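Octaprenyl-diphosphate synthase (Bacteroides thetaiotaomicron, PDB 3RMG) probably acts as a magnesium-dependent prenyltransferase of the FPP/GGPP synthase family, lengthening an allylic diphosphate with isoprene units. Local coordinates at residues L56-A59 with R60-A64; V189-G192 with E193-A197; A199-L202 with G203-I206; C288-I291 with E292-K295; L305-S308 with N309-A313. All blocks are in the same frame, centred on the assembly; numbering follows the deposited sequence.

All five contacts are local, each between residues adjoining in the chain, so they follow in series and none nests in or crosses another. Interaction 1 comes first, at the C-terminal end of helix 50-62. Interaction 2 turns the loop after helix 174-188 into helix 193-217, and interaction 3 lies farther along that same helix. Interaction 4 sits within helix 283-302, while interaction 5 closes the next loop by capping helix 309-323. Between them they join several helices of one bundle: interaction 1 touches interactions 2, 3 and 5, packing helix 50-62 against helices 193-217 and 309-323, and Y205 of interaction 3 meets Y294 of interaction 4.

Interaction 1 (L56-A59 with R60-A64); sequences LLVA and RLYGA
The carbonyl oxygen of A59 takes two backbone donors, Y62 N and G63 N, toward the C-terminal end of helix 50-62. G63 N reaches A59 O at 2.9 Å and lies in the carbonyl plane. Y62 N stands at the same distance from A59 O, 2.9 Å, but well above that plane, so the second donor is not directed at a lone pair. One residue earlier the pattern is already loosening: L61 N divides itself between L57 O and V58 O, and both bonds are weak and bent. R60 N still makes an ordinary helical bond, 3.1 Å to L56 O. The side chain of R60 is bent at chi2 and chi3 (-72° and -60°) and carries its guanidinium away from L56-A59, where NH1 donates to P12 O; its ion pair with E16 is long and weak. V58 and Y62 run side by side, V58 CG1 touching Y62 CE2 at 4.1 Å, while L61 CB rests over the centre of one face of the tyrosine ring. These side chains fit the segment into the all-helical prenyl synthase fold: V58 packs on A182 and A185 of helix 174-188 and on A199 of helix 193-217, L57 and L61 face A313 and L314 of helix 309-323, and Y62 meets V191 of the loop preceding helix 193-217.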
loop_
_atom_site.group_PDB
_atom_site.type_symbol
_atom_site.label_atom_id
_atom_site.label_comp_id
_atom_site.label_asym_id
_atom_site.label_seq_id
_atom_site.Cartn_x
_atom_site.Cartn_y
_atom_site.Cartn_z
ATOM N N LEU A 56 8.221 22.909 0.374
ATOM C CA LEU A 56 8.328 24.081 1.228
ATOM C C LEU A 56 8.491 25.350 0.408
ATOM O O LEU A 56 7.772 26.333 0.641
ATOM C CB LEU A 56 9.464 23.923 2.251
ATOM C CG LEU A 56 9.325 22.652 3.100
ATOM C CD1 LEU A 56 10.477 22.475 4.045
ATOM C CD2 LEU A 56 8.010 22.658 3.862
ATOM N N LEU A 57 9.416 25.349 -0.554
ATOM C CA LEU A 57 9.610 26.563 -1.358
ATOM C C LEU A 57 8.333 26.971 -2.096
ATOM O O LEU A 57 7.954 28.146 -2.071
ATOM C CB LEU A 57 10.796 26.450 -2.321
ATOM C CG LEU A 57 12.209 26.348 -1.731
ATOM C CD1 LEU A 57 13.200 26.024 -2.789
ATOM C CD2 LEU A 57 12.627 27.616 -1.003
ATOM N N VAL A 58 7.659 26.019 -2.747
ATOM C CA VAL A 58 6.432 26.349 -3.512
ATOM C C VAL A 58 5.357 26.954 -2.615
ATOM O O VAL A 58 4.689 27.905 -2.995
ATOM C CB VAL A 58 5.845 25.104 -4.259
ATOM C CG1 VAL A 58 4.390 25.358 -4.730
ATOM C CG2 VAL A 58 6.701 24.760 -5.420
ATOM N N ALA A 59 5.180 26.393 -1.426
ATOM C CA ALA A 59 4.168 26.917 -0.505
ATOM C C ALA A 59 4.509 28.350 -0.118
ATOM O O ALA A 59 3.628 29.224 -0.048
ATOM C CB ALA A 59 4.035 26.029 0.739
ATOM N N ARG A 60 5.797 28.594 0.101
ATOM C CA ARG A 60 6.262 29.924 0.481
ATOM C C ARG A 60 6.105 30.942 -0.655
ATOM O O ARG A 60 6.113 32.152 -0.412
ATOM C CB ARG A 60 7.697 29.881 1.020
ATOM C CG ARG A 60 7.796 29.311 2.455
ATOM C CD ARG A 60 7.251 30.266 3.524
ATOM N NE ARG A 60 7.984 31.528 3.507
ATOM C CZ ARG A 60 9.170 31.704 4.088
ATOM N NH1 ARG A 60 9.749 30.703 4.750
ATOM N NH2 ARG A 60 9.779 32.882 4.011
ATOM N N LEU A 61 5.929 30.474 -1.889
ATOM C CA LEU A 61 5.542 31.409 -2.950
ATOM C C LEU A 61 4.214 32.083 -2.612
ATOM O O LEU A 61 3.995 33.228 -2.973
ATOM C CB LEU A 61 5.422 30.721 -4.308
ATOM C CG LEU A 61 6.702 30.356 -5.045
ATOM C CD1 LEU A 61 6.355 29.618 -6.327
ATOM C CD2 LEU A 61 7.516 31.615 -5.338
ATOM N N TYR A 62 3.337 31.372 -1.906
ATOM C CA TYR A 62 1.961 31.838 -1.701
ATOM C C TYR A 62 1.652 32.294 -0.285
ATOM O O TYR A 62 0.806 33.163 -0.080
ATOM C CB TYR A 62 0.978 30.741 -2.098
ATOM C CG TYR A 62 1.201 30.278 -3.500
ATOM C CD1 TYR A 62 1.012 31.143 -4.567
ATOM C CD2 TYR A 62 1.623 28.986 -3.763
ATOM C CE1 TYR A 62 1.229 30.732 -5.865
ATOM C CE2 TYR A 62 1.847 28.558 -5.049
ATOM C CZ TYR A 62 1.651 29.439 -6.103
ATOM O OH TYR A 62 1.875 29.019 -7.398
ATOM N N GLY A 63 2.315 31.696 0.696
ATOM C CA GLY A 63 2.037 32.028 2.083
ATOM C C GLY A 63 2.996 31.391 3.059
ATOM O O GLY A 63 4.122 31.046 2.716
ATOM N N ALA A 64 2.551 31.249 4.295
ATOM C CA ALA A 64 3.361 30.597 5.297
ATOM C C ALA A 64 3.070 29.108 5.221
ATOM O O ALA A 64 1.974 28.695 4.859
ATOM C CB ALA A 64 3.043 31.137 6.686
#

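Interaction 2 (V189-G192 with E193-A197); sequences VQVG and EEEVA
G192, V191 and E195 make most of this contact, in which the carboxylate of E195 turns back to the start of its own helix. G192 occupies the N-cap position, and its N donates to E195 OE1 at a short 2.6 Å, though the N-H points somewhat aside from the oxygen (130°). This is the reciprocal half of a capping box, side chain of the third helical residue to backbone of the cap; glycine has no side chain to supply the other half. The carbonyl of G192 starts the helical bonding: V196 N meets G192 O at 3.1 Å, almost straight (171°) and in the carbonyl plane. V191 crosses E195 at about a right angle. Its CB lies only 3.1 Å from E195 OE1, while V191 CG2 rests on E195 CB at 3.6 Å. With chi1 of -63° setting CG beside the backbone N and a bend at chi2, the glutamate chain curls over V191 to reach the amide. A negative group here would probably be favoured by the N-terminal end of the helix dipole. Were E195 shortened to an alanine, the G192 amide would probably lose this acceptor and V191 CB the carboxylate beside it, though V191 CG2 could still meet the remaining CB. The turn is held between two helices: V189 and E195 lie against Y62 of helix 50-62, whereas V191 and V196 both pack on A186 of helix 174-188, with V196 also reaching E183 and L187.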
loop_
_atom_site.group_PDB
_atom_site.type_symbol
_atom_site.label_atom_id
_atom_site.label_comp_id
_atom_site.label_asym_id
_atom_site.label_seq_id
_atom_site.Cartn_x
_atom_site.Cartn_y
_atom_site.Cartn_z
ATOM N N VAL A 189 -1.771 25.571 1.063
ATOM C CA VAL A 189 -1.898 26.968 1.479
ATOM C C VAL A 189 -3.136 27.573 0.833
ATOM O O VAL A 189 -3.373 28.770 0.896
ATOM C CB VAL A 189 -0.625 27.812 1.144
ATOM C CG1 VAL A 189 0.590 27.282 1.906
ATOM C CG2 VAL A 189 -0.327 27.794 -0.346
ATOM N N GLN A 190 -3.925 26.722 0.198
ATOM C CA GLN A 190 -5.273 27.096 -0.218
ATOM C C GLN A 190 -5.346 28.236 -1.223
ATOM O O GLN A 190 -6.170 29.134 -1.071
ATOM C CB GLN A 190 -6.107 27.462 1.009
ATOM C CG GLN A 190 -6.147 26.368 2.050
ATOM C CD GLN A 190 -7.116 26.671 3.160
ATOM O OE1 GLN A 190 -7.233 27.815 3.601
ATOM N NE2 GLN A 190 -7.824 25.649 3.622
ATOM N N VAL A 191 -4.511 28.202 -2.253
ATOM C CA VAL A 191 -4.617 29.206 -3.308
ATOM C C VAL A 191 -5.530 28.709 -4.429
ATOM O O VAL A 191 -6.003 27.575 -4.398
ATOM C CB VAL A 191 -3.237 29.617 -3.835
ATOM C CG1 VAL A 191 -2.468 30.350 -2.737
ATOM C CG2 VAL A 191 -2.455 28.387 -4.295
ATOM N N GLY A 192 -5.797 29.556 -5.412
ATOM C CA GLY A 192 -6.727 29.195 -6.478
ATOM C C GLY A 192 -6.240 28.097 -7.419
ATOM O O GLY A 192 -5.070 27.674 -7.369
ATOM N N GLU A 193 -7.145 27.656 -8.288
ATOM C CA GLU A 193 -6.895 26.568 -9.232
ATOM C C GLU A 193 -5.729 26.838 -10.185
ATOM O O GLU A 193 -4.952 25.933 -10.498
ATOM C CB GLU A 193 -8.168 26.249 -10.031
ATOM C CG GLU A 193 -9.281 25.623 -9.190
ATOM C CD GLU A 193 -10.485 25.189 -10.019
ATOM O OE1 GLU A 193 -10.315 24.872 -11.220
ATOM O OE2 GLU A 193 -11.604 25.163 -9.462
ATOM N N GLU A 194 -5.595 28.080 -10.628
ATOM C CA GLU A 194 -4.537 28.419 -11.568
ATOM C C GLU A 194 -3.154 28.347 -10.917
ATOM O O GLU A 194 -2.184 27.908 -11.539
ATOM C CB GLU A 194 -4.768 29.793 -12.200
ATOM C CG GLU A 194 -4.284 30.969 -11.367
ATOM C CD GLU A 194 -5.406 31.681 -10.636
ATOM O OE1 GLU A 194 -6.141 31.024 -9.865
ATOM O OE2 GLU A 194 -5.539 32.909 -10.831
ATOM N N GLU A 195 -3.070 28.758 -9.659
ATOM C CA GLU A 195 -1.806 28.697 -8.947
ATOM C C GLU A 195 -1.416 27.248 -8.695
ATOM O O GLU A 195 -0.251 26.861 -8.879
ATOM C CB GLU A 195 -1.888 29.508 -7.652
ATOM C CG GLU A 195 -2.135 31.000 -7.901
ATOM C CD GLU A 195 -2.991 31.657 -6.827
ATOM O OE1 GLU A 195 -4.062 31.102 -6.485
ATOM O OE2 GLU A 195 -2.597 32.740 -6.340
ATOM N N VAL A 196 -2.397 26.438 -8.307
ATOM C CA VAL A 196 -2.211 24.992 -8.162
ATOM C C VAL A 196 -1.770 24.386 -9.497
ATOM O O VAL A 196 -0.839 23.591 -9.541
ATOM C CB VAL A 196 -3.512 24.318 -7.666
ATOM C CG1 VAL A 196 -3.429 22.836 -7.795
ATOM C CG2 VAL A 196 -3.786 24.705 -6.211
ATOM N N ALA A 197 -2.419 24.789 -10.589
ATOM C CA ALA A 197 -2.037 24.313 -11.919
ATOM C C ALA A 197 -0.645 24.815 -12.294
ATOM O O ALA A 197 0.164 24.095 -12.909
ATOM C CB ALA A 197 -3.070 24.753 -12.982
#

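Interaction 3 (A199-L202 with G203-I206); sequences ARLL and GEYI
One face of the Y205 ring carries L201 CD1, which sits 3.7 Å above the ring plane and is displaced toward the rim. It makes a CH-pi contact, with L201 CD1 4.0 Å from the ring centroid. The other flat pair is R200 and E204, whose side chains run in the same direction. E204 OE2 meets the guanidinium at its edge, close to its plane, and R200 NH1 donates to OE2 over 2.9 Å in a salt bridge. The planes of the two groups stand 78° apart, and NH1 comes to this oxygen from above the carboxylate plane. R200 gets there by bending at chi2 and chi3, whereas E204 is extended. On the buried side L202 CG touches I206 CD1 at 4.0 Å. Behind these pairs run four of the i to i+4 backbone bonds of helix 193-217, including Y205 N to L201 O at 2.8 Å. A glycine in place of Y205 would probably strip the cover from L201 CD1 and open a gap beside K297 and A298 of helix 283-302. The helix thus divides its chemistry: L201 and L202 turn apolar branches to L301 of helix 283-302, while R200 and E204, both touching A179 of helix 174-188, offset each other's charge through one N-H to one oxygen, which probably fixes their orientation less firmly than a paired, coplanar bridge.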
loop_
_atom_site.group_PDB
_atom_site.type_symbol
_atom_site.label_atom_id
_atom_site.label_comp_id
_atom_site.label_asym_id
_atom_site.label_seq_id
_atom_site.Cartn_x
_atom_site.Cartn_y
_atom_site.Cartn_z
ATOM N N ALA A 199 1.752 25.455 -10.176
ATOM C CA ALA A 199 2.728 24.753 -9.338
ATOM C C ALA A 199 2.971 23.352 -9.883
ATOM O O ALA A 199 4.126 22.888 -9.937
ATOM C CB ALA A 199 2.229 24.677 -7.888
ATOM N N ARG A 200 1.889 22.683 -10.290
ATOM C CA ARG A 200 1.992 21.339 -10.878
ATOM C C ARG A 200 2.909 21.296 -12.103
ATOM O O ARG A 200 3.822 20.473 -12.181
ATOM C CB ARG A 200 0.605 20.774 -11.238
ATOM C CG ARG A 200 0.604 19.242 -11.566
ATOM C CD ARG A 200 -0.427 18.887 -12.656
ATOM N NE ARG A 200 -0.039 19.488 -13.938
ATOM C CZ ARG A 200 0.787 18.919 -14.818
ATOM N NH1 ARG A 200 1.294 17.710 -14.575
ATOM N NH2 ARG A 200 1.106 19.552 -15.942
ATOM N N LEU A 201 2.673 22.177 -13.064
ATOM C CA LEU A 201 3.554 22.271 -14.235
ATOM C C LEU A 201 5.017 22.552 -13.857
ATOM O O LEU A 201 5.943 21.894 -14.341
ATOM C CB LEU A 201 3.050 23.365 -15.157
ATOM C CG LEU A 201 3.685 23.446 -16.533
ATOM C CD1 LEU A 201 3.637 22.074 -17.201
ATOM C CD2 LEU A 201 2.972 24.514 -17.374
ATOM N N LEU A 202 5.227 23.552 -13.013
ATOM C CA LEU A 202 6.544 23.792 -12.434
ATOM C C LEU A 202 7.194 22.500 -11.928
ATOM O O LEU A 202 8.304 22.162 -12.314
ATOM C CB LEU A 202 6.436 24.768 -11.265
ATOM C CG LEU A 202 7.791 25.129 -10.669
ATOM C CD1 LEU A 202 8.695 25.731 -11.765
ATOM C CD2 LEU A 202 7.608 26.096 -9.511
ATOM N N GLY A 203 6.497 21.774 -11.058
ATOM C CA GLY A 203 7.093 20.592 -10.460
ATOM C C GLY A 203 7.352 19.551 -11.525
ATOM O O GLY A 203 8.329 18.789 -11.466
ATOM N N GLU A 204 6.462 19.491 -12.508
ATOM C CA GLU A 204 6.648 18.518 -13.562
ATOM C C GLU A 204 7.909 18.861 -14.348
ATOM O O GLU A 204 8.710 17.979 -14.636
ATOM C CB GLU A 204 5.436 18.431 -14.489
ATOM C CG GLU A 204 5.682 17.539 -15.703
ATOM C CD GLU A 204 4.415 17.296 -16.498
ATOM O OE1 GLU A 204 4.297 17.839 -17.620
ATOM O OE2 GLU A 204 3.529 16.582 -15.983
ATOM N N TYR A 205 8.082 20.129 -14.721
ATOM C CA TYR A 205 9.290 20.488 -15.457
ATOM C C TYR A 205 10.530 20.108 -14.657
ATOM O O TYR A 205 11.514 19.597 -15.208
ATOM C CB TYR A 205 9.343 21.979 -15.785
ATOM C CG TYR A 205 8.422 22.397 -16.903
ATOM C CD1 TYR A 205 7.974 23.703 -17.004
ATOM C CD2 TYR A 205 7.975 21.477 -17.848
ATOM C CE1 TYR A 205 7.127 24.100 -18.040
ATOM C CE2 TYR A 205 7.130 21.866 -18.875
ATOM C CZ TYR A 205 6.721 23.183 -18.967
ATOM O OH TYR A 205 5.884 23.581 -19.983
ATOM N N ILE A 206 10.482 20.374 -13.355
ATOM C CA ILE A 206 11.618 20.101 -12.478
ATOM C C ILE A 206 11.910 18.599 -12.386
ATOM O O ILE A 206 13.080 18.162 -12.483
ATOM C CB ILE A 206 11.379 20.699 -11.078
ATOM C CG1 ILE A 206 11.476 22.236 -11.150
ATOM C CG2 ILE A 206 12.359 20.115 -10.064
ATOM C CD1 ILE A 206 11.041 22.939 -9.887
#

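Interaction 4 (C288-I291 with E292-K295); sequences CRTI and EQYK
C288 opens the turn by accepting from E292: its carbonyl O receives E292 N at 3.2 Å, from a donor tilted out of the carbonyl plane, and E292 CB lies close to the same oxygen. R289 follows with Q293 N, 3.1 Å from R289 O. That oxygen is also flanked by two consecutive side chains, with E292 CB 3.3 Å and Q293 CG 3.6 Å from R289 O. Repeated at each residue, this i to i+4 bonding is the regular pattern of an alpha helix, here helix 283-302, one of the long rods of the all-helical prenyl synthase fold. T290 O takes Y294 N at 3.0 Å, with the donor nearly in line with the C=O bond. The Y294 ring turns an edge to that carbonyl, its CD2 lying 3.6 Å from T290 O. T290 and Y294 point the same way, and T290 CG2 touches Y294 CE2 at 4.0 Å. Chi1 of T290 (-63°) turns this methyl anti to the backbone N and sets OG1 beside that N, where the hydroxyl bonds to Y286 O one turn earlier. F167 of helix 163-172 packs on T290, and R171 on Y294. I291 completes the segment: K295 N lies 2.8 Å from I291 O, and the extended lysine chain carries NZ to a salt bridge with D319 of helix 309-323. The side chain of I291 itself meets V322 of that helix and I212 of helix 193-217.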
loop_
_atom_site.group_PDB
_atom_site.type_symbol
_atom_site.label_atom_id
_atom_site.label_comp_id
_atom_site.label_asym_id
_atom_site.label_seq_id
_atom_site.Cartn_x
_atom_site.Cartn_y
_atom_site.Cartn_z
ATOM N N CYS A 288 21.663 16.794 -22.329
ATOM C CA CYS A 288 21.956 18.089 -21.714
ATOM C C CYS A 288 21.245 19.279 -22.384
ATOM O O CYS A 288 20.810 20.208 -21.702
ATOM C CB CYS A 288 23.468 18.338 -21.664
ATOM S SG CYS A 288 24.298 17.538 -20.274
ATOM N N ARG A 289 21.130 19.262 -23.710
ATOM C CA ARG A 289 20.400 20.328 -24.397
ATOM C C ARG A 289 18.900 20.282 -24.072
ATOM O O ARG A 289 18.248 21.307 -23.956
ATOM C CB ARG A 289 20.636 20.281 -25.908
ATOM C CG ARG A 289 21.628 21.322 -26.405
ATOM C CD ARG A 289 22.496 20.798 -27.533
ATOM N NE ARG A 289 21.728 20.099 -28.564
ATOM C CZ ARG A 289 22.213 19.091 -29.287
ATOM N NH1 ARG A 289 23.452 18.665 -29.075
ATOM N NH2 ARG A 289 21.460 18.500 -30.210
ATOM N N THR A 290 18.365 19.082 -23.923
ATOM C CA THR A 290 16.966 18.902 -23.592
ATOM C C THR A 290 16.665 19.403 -22.167
ATOM O O THR A 290 15.693 20.143 -21.939
ATOM C CB THR A 290 16.582 17.431 -23.758
ATOM O OG1 THR A 290 16.745 17.072 -25.135
ATOM C CG2 THR A 290 15.140 17.179 -23.339
ATOM N N ILE A 291 17.509 19.001 -21.219
ATOM C CA ILE A 291 17.434 19.510 -19.857
ATOM C C ILE A 291 17.355 21.039 -19.858
ATOM O O ILE A 291 16.537 21.629 -19.149
ATOM C CB ILE A 291 18.643 19.037 -19.022
ATOM C CG1 ILE A 291 18.514 17.549 -18.707
ATOM C CG2 ILE A 291 18.764 19.824 -17.721
ATOM C CD1 ILE A 291 19.746 16.968 -18.048
ATOM N N GLU A 292 18.201 21.669 -20.665
ATOM C CA GLU A 292 18.265 23.125 -20.775
ATOM C C GLU A 292 16.927 23.686 -21.264
ATOM O O GLU A 292 16.470 24.723 -20.799
ATOM C CB GLU A 292 19.371 23.505 -21.768
ATOM C CG GLU A 292 20.249 24.659 -21.344
ATOM C CD GLU A 292 20.812 24.466 -19.959
ATOM O OE1 GLU A 292 21.043 23.299 -19.575
ATOM O OE2 GLU A 292 21.016 25.478 -19.254
ATOM N N GLN A 293 16.305 23.000 -22.214
ATOM C CA GLN A 293 15.007 23.423 -22.709
ATOM C C GLN A 293 13.959 23.410 -21.594
ATOM O O GLN A 293 13.198 24.368 -21.446
ATOM C CB GLN A 293 14.549 22.532 -23.867
ATOM C CG GLN A 293 15.222 22.825 -25.201
ATOM C CD GLN A 293 15.140 21.642 -26.169
ATOM O OE1 GLN A 293 15.869 21.583 -27.157
ATOM N NE2 GLN A 293 14.258 20.692 -25.875
ATOM N N TYR A 294 13.912 22.327 -20.819
ATOM C CA TYR A 294 12.922 22.223 -19.752
ATOM C C TYR A 294 13.207 23.185 -18.607
ATOM O O TYR A 294 12.286 23.702 -17.972
ATOM C CB TYR A 294 12.783 20.787 -19.242
ATOM C CG TYR A 294 11.871 19.964 -20.112
ATOM C CD1 TYR A 294 10.489 20.051 -19.978
ATOM C CD2 TYR A 294 12.390 19.102 -21.078
ATOM C CE1 TYR A 294 9.651 19.302 -20.788
ATOM C CE2 TYR A 294 11.557 18.350 -21.900
ATOM C CZ TYR A 294 10.199 18.459 -21.754
ATOM O OH TYR A 294 9.382 17.715 -22.556
ATOM N N LYS A 295 14.484 23.425 -18.353
ATOM C CA LYS A 295 14.899 24.388 -17.348
ATOM C C LYS A 295 14.431 25.773 -17.754
ATOM O O LYS A 295 13.967 26.553 -16.921
ATOM C CB LYS A 295 16.413 24.388 -17.212
ATOM C CG LYS A 295 16.939 25.174 -16.049
ATOM C CD LYS A 295 18.452 25.088 -16.026
ATOM C CE LYS A 295 19.046 26.001 -14.981
ATOM N NZ LYS A 295 20.482 26.280 -15.265
#

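Interaction 5 (L305-S308 with N309-A313); sequences LPDS and NICLA
S308 and C311 form a serine N-cap at the start of helix 309-323. S308 OG accepts from C311 N at 2.9 Å, and the bond is practically straight (177°). Chi1 of 63° puts OG between the backbone N and the carbonyl carbon, turned in under the first helical turn. S308 O in turn receives L312 N at 3.1 Å, with that donor tilted out of the carbonyl plane; the hydroxyl and the carbonyl of S308 therefore each accept from an amide of the opening turn. The tight side continues at C311, which is buried and directs its CB toward the preceding loop, and at I310, which packs on R60 and L61 of helix 50-62. The opposite character belongs to P306 and N309: both are exposed, P306 comes no nearer than a distant brush of its O with C311 CB, and N309 starts outward, though its OD1 returns to loose contact with S308 C at 3.9 Å. D307 bridges the two regimes. It is exposed as a residue, yet its OD2 forms a salt bridge with R315 and takes a weak bond from S308 N, a charge that the helix N terminus would probably favour. The same OD2 lies just 3.1 Å from C311 CB.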
loop_
_atom_site.group_PDB
_atom_site.type_symbol
_atom_site.label_atom_id
_atom_site.label_comp_id
_atom_site.label_asym_id
_atom_site.label_seq_id
_atom_site.Cartn_x
_atom_site.Cartn_y
_atom_site.Cartn_z
ATOM N N LEU A 305 5.947 35.434 -11.613
ATOM C CA LEU A 305 5.935 35.810 -10.202
ATOM C C LEU A 305 6.837 37.020 -9.994
ATOM O O LEU A 305 7.816 37.179 -10.704
ATOM C CB LEU A 305 6.457 34.650 -9.365
ATOM C CG LEU A 305 5.608 33.381 -9.374
ATOM C CD1 LEU A 305 6.239 32.302 -8.513
ATOM C CD2 LEU A 305 4.222 33.706 -8.879
ATOM N N PRO A 306 6.504 37.883 -9.021
ATOM C CA PRO A 306 7.435 38.938 -8.622
ATOM C C PRO A 306 8.643 38.281 -7.984
ATOM O O PRO A 306 8.500 37.198 -7.391
ATOM C CB PRO A 306 6.661 39.687 -7.529
ATOM C CG PRO A 306 5.757 38.667 -6.946
ATOM C CD PRO A 306 5.344 37.794 -8.116
ATOM N N ASP A 307 9.818 38.901 -8.066
ATOM C CA ASP A 307 10.960 38.282 -7.406
ATOM C C ASP A 307 10.824 38.364 -5.898
ATOM O O ASP A 307 10.119 39.214 -5.361
ATOM C CB ASP A 307 12.322 38.807 -7.881
ATOM C CG ASP A 307 13.433 37.736 -7.748
ATOM O OD1 ASP A 307 14.623 38.033 -7.975
ATOM O OD2 ASP A 307 13.105 36.577 -7.412
ATOM N N SER A 308 11.476 37.435 -5.225
ATOM C CA SER A 308 11.397 37.296 -3.794
ATOM C C SER A 308 12.569 36.406 -3.440
ATOM O O SER A 308 13.224 35.884 -4.343
ATOM C CB SER A 308 10.085 36.591 -3.399
ATOM O OG SER A 308 10.018 35.268 -3.923
ATOM N N ASN A 309 12.817 36.217 -2.144
ATOM C CA ASN A 309 13.844 35.301 -1.698
ATOM C C ASN A 309 13.446 33.873 -2.063
ATOM O O ASN A 309 14.307 33.010 -2.298
ATOM C CB ASN A 309 14.112 35.452 -0.179
ATOM C CG ASN A 309 12.860 35.258 0.676
ATOM O OD1 ASN A 309 11.734 35.375 0.195
ATOM N ND2 ASN A 309 13.060 34.958 1.958
ATOM N N ILE A 310 12.136 33.632 -2.126
ATOM C CA ILE A 310 11.629 32.307 -2.469
ATOM C C ILE A 310 11.836 32.016 -3.965
ATOM O O ILE A 310 12.362 30.961 -4.326
ATOM C CB ILE A 310 10.151 32.116 -2.059
ATOM C CG1 ILE A 310 9.996 32.264 -0.549
ATOM C CG2 ILE A 310 9.666 30.729 -2.462
ATOM C CD1 ILE A 310 11.017 31.450 0.257
ATOM N N CYS A 311 11.457 32.961 -4.826
ATOM C CA CYS A 311 11.731 32.832 -6.260
ATOM C C CYS A 311 13.220 32.576 -6.486
ATOM O O CYS A 311 13.592 31.692 -7.255
ATOM C CB CYS A 311 11.284 34.077 -7.030
ATOM S SG CYS A 311 10.966 33.836 -8.845
ATOM N N LEU A 312 14.071 33.334 -5.801
ATOM C CA LEU A 312 15.516 33.211 -5.990
ATOM C C LEU A 312 15.980 31.835 -5.518
ATOM O O LEU A 312 16.821 31.186 -6.150
ATOM C CB LEU A 312 16.249 34.325 -5.223
ATOM C CG LEU A 312 17.756 34.156 -4.961
ATOM C CD1 LEU A 312 18.501 33.891 -6.237
ATOM C CD2 LEU A 312 18.349 35.372 -4.262
ATOM N N ALA A 313 15.408 31.382 -4.410
ATOM C CA ALA A 313 15.725 30.063 -3.883
ATOM C C ALA A 313 15.372 28.951 -4.885
ATOM O O ALA A 313 16.157 28.027 -5.097
ATOM C CB ALA A 313 15.029 29.845 -2.532
#